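Local atomic coordinates of bacteriorhodopsin (Nanosalina sp., PDB entry 6EYU), a protein that probably pumps protons inward across the cell membrane when its covalently bound retinal absorbs light. Residues A[38-52]-A[213-225]. Sequence-based numbering, arbitrary orientation.
Sequences LDVPQKFGIIHFFIV and KQVYGFLDMYLIH. With MUN ([(2~{S})-2,3-bis(oxidanyl)propyl] (~{E})-undec-2-enoate), chain L; MUN ([(2~{S})-2,3-bis(oxidanyl)propyl] (~{E})-undec-2-enoate), chain O; RET (retinal), chain D; MUN ([(2~{S})-2,3-bis(oxidanyl)propyl] (~{E})-undec-2-enoate), chain T.
His48 and Asp220 form a buried histidine-carboxylate pair between two antiparallel helices. NE2 of His48 donates to OD2 of Asp220 over 2.8 Å, almost straight at 176°; the acceptor lies in the imidazole plane, whereas the nitrogen meets the carboxylate on its anti side. OD1 of Asp220 is hydrogen-bonded to Thr91, which helps fix the carboxylate's rotation. A water 2.7 Å from His48 ND1 donates a longer bond to the carbonyl of Lys213, so both ring nitrogens are engaged. The water thus ties the His48-Asp220 pair to the backbone of the retinal-bearing lysine, a placement consistent with a part in proton transfer in this pump. At the far end of the contact, His225 ND1 reaches Leu38 O at 2.7 Å, a bent bond. With CG anti to its carbonyl carbon (chi1 -73°), His48 drops as a knob among Tyr216, Gly217, Asp220 and Met221. CA of Gly217 packs over one imidazole face, 3.2 Å from ND1, and the ring turns an edge toward the face of Tyr216 in an offset edge-to-face pair with planes at 72°. A leucine in place of His48 would probably leave Asp220 OD2 without its donor and the water without its ring partner. Leu38 CG lies over the His225 ring and its CD2 over the centre of Tyr222. Between these polar sites, Ile224 CD1 sits 3.9 Å from the centroid of Phe44, centred on a face, and the methyl of Met221 rests against Gly45 CA. Toward the retinal, Ile51 CG2 presses on the aliphatic start of Lys213, whose NZ is covalently joined to retinal C15. In the seven-helix rhodopsin fold, the contact joins helix 42-63 to the retinal-bearing helix 198-230; helices 72-93 and 157-183 pack against Tyr216, and helix 14-38 against Lys213 and Gln214.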
loop_
_atom_site.group_PDB
_atom_site.type_symbol
_atom_site.label_atom_id
_atom_site.label_comp_id
_atom_site.label_asym_id
_atom_site.label_seq_id
_atom_site.Cartn_x
_atom_site.Cartn_y
_atom_site.Cartn_z
ATOM N N LEU A 38 25.434 -13.927 -11.410
ATOM C CA LEU A 38 24.695 -14.931 -12.169
ATOM C C LEU A 38 24.234 -14.373 -13.512
ATOM O O LEU A 38 23.555 -15.057 -14.277
ATOM C CB LEU A 38 23.483 -15.414 -11.370
ATOM C CG LEU A 38 23.635 -16.745 -10.629
ATOM C CD1 LEU A 38 25.077 -16.978 -10.206
ATOM C CD2 LEU A 38 22.708 -16.780 -9.424
ATOM N N ASP A 39 24.521 -13.096 -13.748
ATOM C CA ASP A 39 23.917 -12.368 -14.858
ATOM C C ASP A 39 22.405 -12.574 -14.865
ATOM O O ASP A 39 21.839 -13.074 -15.837
ATOM C CB ASP A 39 24.527 -12.820 -16.186
ATOM C CG ASP A 39 25.780 -12.044 -16.543
ATOM O OD1 ASP A 39 26.875 -12.448 -16.096
ATOM O OD2 ASP A 39 25.650 -10.943 -17.118
ATOM N N VAL A 40 21.817 -12.422 -13.683
ATOM C CA VAL A 40 20.370 -12.354 -13.528
ATOM C C VAL A 40 19.977 -10.927 -13.163
ATOM O O VAL A 40 20.681 -10.266 -12.400
ATOM C CB VAL A 40 19.899 -13.288 -12.396
ATOM C CG1 VAL A 40 18.493 -12.921 -11.949
ATOM C CG2 VAL A 40 19.973 -14.742 -12.833
ATOM N N PRO A 41 18.851 -10.442 -13.710
ATOM C CA PRO A 41 18.555 -9.028 -13.528
ATOM C C PRO A 41 18.446 -8.634 -12.059
ATOM O O PRO A 41 17.737 -9.286 -11.292
ATOM C CB PRO A 41 17.210 -8.866 -14.232
ATOM C CG PRO A 41 17.236 -9.887 -15.317
ATOM C CD PRO A 41 18.094 -11.026 -14.831
ATOM N N GLN A 42 19.051 -7.504 -11.709
ATOM C CA GLN A 42 19.183 -7.099 -10.315
ATOM C C GLN A 42 17.826 -7.106 -9.619
ATOM O O GLN A 42 17.739 -7.324 -8.412
ATOM C CB GLN A 42 19.805 -5.703 -10.230
ATOM C CG GLN A 42 20.244 -5.300 -8.832
ATOM C CD GLN A 42 21.270 -6.251 -8.245
ATOM O OE1 GLN A 42 22.215 -6.655 -8.921
ATOM N NE2 GLN A 42 21.112 -6.574 -6.968
ATOM N N LYS A 43 16.768 -6.890 -10.394
ATOM C CA LYS A 43 15.432 -6.728 -9.831
ATOM C C LYS A 43 15.012 -7.979 -9.068
ATOM O O LYS A 43 14.380 -7.891 -8.017
ATOM C CB LYS A 43 14.417 -6.426 -10.938
ATOM C CG LYS A 43 14.369 -7.470 -12.042
ATOM C CD LYS A 43 13.071 -7.381 -12.831
ATOM C CE LYS A 43 13.272 -6.667 -14.158
ATOM N NZ LYS A 43 13.274 -7.615 -15.308
ATOM N N PHE A 44 15.438 -9.138 -9.562
ATOM C CA PHE A 44 15.093 -10.406 -8.933
ATOM C C PHE A 44 15.726 -10.511 -7.548
ATOM O O PHE A 44 15.057 -10.867 -6.578
ATOM C CB PHE A 44 15.550 -11.575 -9.808
ATOM C CG PHE A 44 14.686 -11.798 -11.016
ATOM C CD1 PHE A 44 13.395 -12.282 -10.873
ATOM C CD2 PHE A 44 15.084 -11.332 -12.258
ATOM C CE1 PHE A 44 12.553 -12.385 -11.964
ATOM C CE2 PHE A 44 14.250 -11.441 -13.355
ATOM C CZ PHE A 44 12.986 -11.977 -13.209
ATOM N N GLY A 45 16.966 -10.046 -7.439
ATOM C CA GLY A 45 17.620 -9.901 -6.144
ATOM C C GLY A 45 16.865 -8.969 -5.216
ATOM O O GLY A 45 16.654 -9.284 -4.045
ATOM N N ILE A 46 16.519 -7.787 -5.719
ATOM C CA ILE A 46 15.762 -6.820 -4.932
ATOM C C ILE A 46 14.530 -7.484 -4.332
ATOM O O ILE A 46 14.312 -7.437 -3.121
ATOM C CB ILE A 46 15.302 -5.626 -5.789
ATOM C CG1 ILE A 46 16.492 -4.997 -6.517
ATOM C CG2 ILE A 46 14.607 -4.589 -4.919
ATOM C CD1 ILE A 46 17.645 -4.639 -5.606
ATOM N N ILE A 47 13.737 -8.119 -5.188
ATOM C CA ILE A 47 12.414 -8.591 -4.805
ATOM C C ILE A 47 12.519 -9.703 -3.767
ATOM O O ILE A 47 11.797 -9.704 -2.770
ATOM C CB ILE A 47 11.637 -9.116 -6.026
ATOM C CG1 ILE A 47 11.172 -7.947 -6.896
ATOM C CG2 ILE A 47 10.446 -9.950 -5.579
ATOM C CD1 ILE A 47 10.966 -8.313 -8.350
ATOM N N HIS A 48 13.489 -10.592 -3.956
ATOM C CA HIS A 48 13.692 -11.704 -3.035
ATOM C C HIS A 48 14.301 -11.218 -1.722
ATOM O O HIS A 48 13.966 -11.721 -0.650
ATOM C CB HIS A 48 14.595 -12.765 -3.666
ATOM C CG HIS A 48 13.927 -13.561 -4.744
ATOM N ND1 HIS A 48 12.871 -14.412 -4.495
ATOM C CD2 HIS A 48 14.146 -13.614 -6.079
ATOM C CE1 HIS A 48 12.505 -14.996 -5.622
ATOM N NE2 HIS A 48 13.257 -14.523 -6.599
ATOM N N PHE A 49 15.149 -10.198 -1.807
ATOM C CA PHE A 49 15.646 -9.522 -0.614
ATOM C C PHE A 49 14.486 -9.100 0.280
ATOM O O PHE A 49 14.455 -9.422 1.469
ATOM C CB PHE A 49 16.479 -8.297 -0.997
ATOM C CG PHE A 49 16.828 -7.412 0.167
ATOM C CD1 PHE A 49 17.876 -7.739 1.012
ATOM C CD2 PHE A 49 16.134 -6.235 0.392
ATOM C CE1 PHE A 49 18.206 -6.923 2.077
ATOM C CE2 PHE A 49 16.465 -5.410 1.450
ATOM C CZ PHE A 49 17.497 -5.759 2.300
ATOM N N PHE A 50 13.508 -8.419 -0.309
ATOM C CA PHE A 50 12.423 -7.824 0.461
ATOM C C PHE A 50 11.488 -8.900 1.002
ATOM O O PHE A 50 10.926 -8.755 2.088
ATOM C CB PHE A 50 11.636 -6.837 -0.401
ATOM C CG PHE A 50 12.179 -5.438 -0.365
ATOM C CD1 PHE A 50 12.299 -4.761 0.838
ATOM C CD2 PHE A 50 12.706 -4.859 -1.507
ATOM C CE1 PHE A 50 12.881 -3.509 0.890
ATOM C CE2 PHE A 50 13.285 -3.606 -1.463
ATOM C CZ PHE A 50 13.373 -2.929 -0.263
ATOM N N ILE A 51 11.333 -9.982 0.248
ATOM C CA ILE A 51 10.478 -11.086 0.669
ATOM C C ILE A 51 10.922 -11.620 2.028
ATOM O O ILE A 51 10.120 -11.714 2.957
ATOM C CB ILE A 51 10.497 -12.240 -0.350
ATOM C CG1 ILE A 51 9.612 -11.901 -1.551
ATOM C CG2 ILE A 51 10.022 -13.528 0.304
ATOM C CD1 ILE A 51 9.910 -12.731 -2.780
ATOM N N VAL A 52 12.205 -11.947 2.145
ATOM C CA VAL A 52 12.710 -12.622 3.336
ATOM C C VAL A 52 12.906 -11.636 4.483
ATOM O O VAL A 52 12.681 -11.972 5.645
ATOM C CB VAL A 52 14.047 -13.337 3.062
ATOM C CG1 VAL A 52 13.824 -14.564 2.191
ATOM C CG2 VAL A 52 15.042 -12.384 2.417
ATOM N N LYS A 213 10.267 -18.798 0.545
ATOM C CA LYS A 213 11.007 -17.540 0.551
ATOM C C LYS A 213 12.513 -17.805 0.427
ATOM O O LYS A 213 13.109 -17.555 -0.620
ATOM C CB LYS A 213 10.704 -16.764 1.835
ATOM C CG LYS A 213 9.227 -16.361 1.877
ATOM C CD LYS A 213 8.892 -15.577 3.147
ATOM C CE LYS A 213 7.420 -15.155 3.151
ATOM N NZ LYS A 213 6.587 -16.271 3.625
ATOM N N GLN A 214 13.117 -18.317 1.495
ATOM C CA GLN A 214 14.562 -18.520 1.531
ATOM C C GLN A 214 15.008 -19.414 0.378
ATOM O O GLN A 214 15.823 -19.012 -0.453
ATOM C CB GLN A 214 14.982 -19.144 2.864
ATOM C CG GLN A 214 15.298 -18.128 3.950
ATOM C CD GLN A 214 14.192 -18.013 4.981
ATOM O OE1 GLN A 214 14.443 -18.056 6.185
ATOM N NE2 GLN A 214 12.963 -17.835 4.512
ATOM N N VAL A 215 14.424 -20.605 0.300
ATOM C CA VAL A 215 14.774 -21.566 -0.740
ATOM C C VAL A 215 14.381 -21.040 -2.117
ATOM O O VAL A 215 15.114 -21.213 -3.090
ATOM C CB VAL A 215 14.072 -22.918 -0.508
ATOM C CG1 VAL A 215 14.331 -23.859 -1.675
ATOM C CG2 VAL A 215 14.538 -23.539 0.800
ATOM N N TYR A 216 13.230 -20.379 -2.185
ATOM C CA TYR A 216 12.616 -20.034 -3.462
ATOM C C TYR A 216 13.433 -18.965 -4.179
ATOM O O TYR A 216 13.604 -19.014 -5.397
ATOM C CB TYR A 216 11.186 -19.535 -3.240
ATOM C CG TYR A 216 10.611 -18.771 -4.412
ATOM C CD1 TYR A 216 10.286 -19.426 -5.593
ATOM C CD2 TYR A 216 10.201 -17.452 -4.266
ATOM C CE1 TYR A 216 9.655 -18.764 -6.629
ATOM C CE2 TYR A 216 9.567 -16.781 -5.294
ATOM C CZ TYR A 216 9.300 -17.440 -6.475
ATOM O OH TYR A 216 8.686 -16.771 -7.509
ATOM N N GLY A 217 13.984 -18.033 -3.408
ATOM C CA GLY A 217 14.792 -16.956 -3.966
ATOM C C GLY A 217 16.001 -17.479 -4.716
ATOM O O GLY A 217 16.304 -17.022 -5.818
ATOM N N PHE A 218 16.704 -18.429 -4.108
ATOM C CA PHE A 218 17.814 -19.103 -4.773
ATOM C C PHE A 218 17.315 -19.873 -5.991
ATOM O O PHE A 218 17.755 -19.629 -7.115
ATOM C CB PHE A 218 18.509 -20.060 -3.803
ATOM C CG PHE A 218 19.288 -19.367 -2.723
ATOM C CD1 PHE A 218 20.398 -18.601 -3.037
ATOM C CD2 PHE A 218 18.841 -19.382 -1.412
ATOM C CE1 PHE A 218 21.081 -17.907 -2.057
ATOM C CE2 PHE A 218 19.516 -18.686 -0.427
ATOM C CZ PHE A 218 20.637 -17.947 -0.749
ATOM N N LEU A 219 16.296 -20.698 -5.777
ATOM C CA LEU A 219 15.752 -21.547 -6.830
ATOM C C LEU A 219 15.421 -20.718 -8.068
ATOM O O LEU A 219 15.736 -21.110 -9.191
ATOM C CB LEU A 219 14.492 -22.255 -6.327
ATOM C CG LEU A 219 14.187 -23.636 -6.913
ATOM C CD1 LEU A 219 12.844 -23.619 -7.626
ATOM C CD2 LEU A 219 15.292 -24.095 -7.852
ATOM N N ASP A 220 14.837 -19.546 -7.848
ATOM C CA ASP A 220 14.345 -18.714 -8.940
ATOM C C ASP A 220 15.507 -18.164 -9.759
ATOM O O ASP A 220 15.483 -18.196 -10.989
ATOM C CB ASP A 220 13.504 -17.560 -8.390
ATOM C CG ASP A 220 13.069 -16.589 -9.469
ATOM O OD1 ASP A 220 12.616 -17.051 -10.537
ATOM O OD2 ASP A 220 13.098 -15.366 -9.216
ATOM N N MET A 221 16.540 -17.695 -9.067
ATOM C CA MET A 221 17.613 -16.946 -9.709
ATOM C C MET A 221 18.583 -17.895 -10.404
ATOM O O MET A 221 19.104 -17.585 -11.477
ATOM C CB MET A 221 18.359 -16.101 -8.675
ATOM C CG MET A 221 17.568 -14.903 -8.176
ATOM S SD MET A 221 18.609 -13.637 -7.428
ATOM C CE MET A 221 18.038 -13.693 -5.731
ATOM N N TYR A 222 18.703 -19.105 -9.868
ATOM C CA TYR A 222 19.566 -20.121 -10.462
ATOM C C TYR A 222 18.909 -20.754 -11.687
ATOM O O TYR A 222 19.578 -21.039 -12.680
ATOM C CB TYR A 222 19.908 -21.199 -9.432
ATOM C CG TYR A 222 21.158 -20.906 -8.631
ATOM C CD1 TYR A 222 22.419 -21.121 -9.171
ATOM C CD2 TYR A 222 21.077 -20.404 -7.338
ATOM C CE1 TYR A 222 23.564 -20.851 -8.445
ATOM C CE2 TYR A 222 22.216 -20.126 -6.607
ATOM C CZ TYR A 222 23.456 -20.354 -7.164
ATOM O OH TYR A 222 24.593 -20.084 -6.436
ATOM N N LEU A 223 17.588 -20.906 -11.641
ATOM C CA LEU A 223 16.845 -21.486 -12.756
ATOM C C LEU A 223 16.905 -20.573 -13.977
ATOM O O LEU A 223 17.107 -21.037 -15.100
ATOM C CB LEU A 223 15.386 -21.726 -12.359
ATOM C CG LEU A 223 14.953 -23.191 -12.267
ATOM C CD1 LEU A 223 16.045 -24.038 -11.632
ATOM C CD2 LEU A 223 13.653 -23.316 -11.486
ATOM N N ILE A 224 16.636 -19.289 -13.763
ATOM C CA ILE A 224 16.827 -18.278 -14.797
ATOM C C ILE A 224 18.258 -18.320 -15.324
ATOM O O ILE A 224 18.486 -18.461 -16.525
ATOM C CB ILE A 224 16.547 -16.867 -14.250
ATOM C CG1 ILE A 224 15.041 -16.639 -14.118
ATOM C CG2 ILE A 224 17.168 -15.812 -15.154
ATOM C CD1 ILE A 224 14.677 -15.461 -13.241
ATOM N N HIS A 225 19.213 -18.143 -14.419
ATOM C CA HIS A 225 20.626 -18.234 -14.757
ATOM C C HIS A 225 20.894 -19.432 -15.664
ATOM O O HIS A 225 21.358 -19.275 -16.794
ATOM C CB HIS A 225 21.457 -18.353 -13.479
ATOM C CG HIS A 225 22.908 -18.623 -13.724
ATOM N ND1 HIS A 225 23.728 -17.730 -14.380
ATOM C CD2 HIS A 225 23.709 -19.629 -13.302
ATOM C CE1 HIS A 225 24.964 -18.196 -14.389
ATOM N NE2 HIS A 225 24.980 -19.347 -13.742
HETATM C CAR MUN L . 20.103 -19.947 4.324
HETATM C CAQ MUN L . 20.400 -20.784 3.079
HETATM C CAP MUN L . 19.113 -21.459 2.602
HETATM C CAO MUN L . 19.464 -22.706 1.788
HETATM C CAN MUN L . 18.630 -22.728 0.508
HETATM C CAM MUN L . 19.561 -22.677 -0.704
HETATM C CAK MUN L . 19.315 -23.901 -1.589
HETATM C CAH MUN L . 18.385 -23.510 -2.739
HETATM C CAF MUN L . 18.655 -24.404 -3.952
HETATM C CAC MUN L . 19.260 -23.693 -5.165
HETATM C CAA MUN L . 19.441 -24.568 -6.409
HETATM O OAD MUN L . 19.575 -25.788 -6.307
HETATM O OAB MUN L . 19.625 -23.882 -7.569
HETATM C CAE MUN L . 20.422 -24.664 -8.463
HETATM C CAG MUN L . 19.528 -25.271 -9.547
HETATM O OAJ MUN L . 18.419 -24.403 -9.792
HETATM C CAI MUN L . 20.336 -25.443 -10.835
HETATM O OAL MUN L . 21.065 -24.244 -11.105
HETATM C CAR MUN O . 6.769 -3.088 0.843
HETATM C CAQ MUN O . 8.258 -3.318 1.104
HETATM C CAP MUN O . 8.989 -3.430 -0.233
HETATM C CAO MUN O . 8.112 -4.198 -1.220
HETATM C CAN MUN O . 8.427 -3.728 -2.639
HETATM C CAM MUN O . 9.862 -3.205 -2.685
HETATM C CAK MUN O . 10.589 -3.861 -3.857
HETATM C CAH MUN O . 9.676 -3.823 -5.082
HETATM C CAF MUN O . 10.506 -3.526 -6.331
HETATM C CAC MUN O . 10.183 -4.409 -7.537
HETATM C CAA MUN O . 11.040 -4.164 -8.779
HETATM O OAD MUN O . 12.128 -3.594 -8.698
HETATM O OAB MUN O . 10.512 -4.634 -9.940
HETATM C CAE MUN O . 10.107 -3.529 -10.750
HETATM C CAG MUN O . 10.868 -3.569 -12.076
HETATM O OAJ MUN O . 10.334 -4.605 -12.903
HETATM C CAI MUN O . 10.722 -2.222 -12.786
HETATM O OAL MUN O . 11.162 -2.348 -14.141
HETATM C C1 RET D . -4.921 -17.665 4.297
HETATM C C2 RET D . -6.290 -17.144 4.744
HETATM C C3 RET D . -7.401 -18.147 4.436
HETATM C C4 RET D . -7.553 -18.320 2.929
HETATM C C5 RET D . -6.186 -18.471 2.261
HETATM C C6 RET D . -4.992 -18.202 2.861
HETATM C C7 RET D . -3.762 -18.427 2.126
HETATM C C8 RET D . -2.554 -18.124 2.676
HETATM C C9 RET D . -1.360 -18.261 1.880
HETATM C C10 RET D . -0.105 -18.003 2.423
HETATM C C11 RET D . 1.126 -18.181 1.755
HETATM C C12 RET D . 2.180 -17.749 2.554
HETATM C C13 RET D . 3.533 -17.661 2.158
HETATM C C14 RET D . 4.500 -17.190 3.056
HETATM C C15 RET D . 5.841 -16.951 2.772
HETATM C C16 RET D . -3.902 -16.524 4.319
HETATM C C17 RET D . -4.460 -18.799 5.215
HETATM C C18 RET D . -6.157 -18.988 0.822
HETATM C C19 RET D . -1.471 -18.739 0.431
HETATM C C20 RET D . 3.947 -18.106 0.754
HETATM C CAN MUN T . 27.781 -22.723 2.106
HETATM C CAM MUN T . 27.169 -23.323 0.840
HETATM C CAK MUN T . 28.015 -22.929 -0.372
HETATM C CAH MUN T . 27.430 -23.566 -1.635
HETATM C CAF MUN T . 28.074 -22.935 -2.873
HETATM C CAC MUN T . 27.777 -23.641 -4.201
HETATM C CAA MUN T . 27.980 -22.797 -5.464
HETATM O OAD MUN T . 28.531 -21.697 -5.403
HETATM O OAB MUN T . 27.737 -23.453 -6.631
HETATM C CAE MUN T . 26.697 -22.789 -7.355
HETATM C CAG MUN T . 27.285 -22.119 -8.599
HETATM O OAJ MUN T . 28.682 -22.411 -8.684
HETATM C CAI MUN T . 26.577 -22.648 -9.849
HETATM O OAL MUN T . 27.314 -22.267 -11.013
HETATM O O HOH W 1 12.295 -14.753 -1.906
#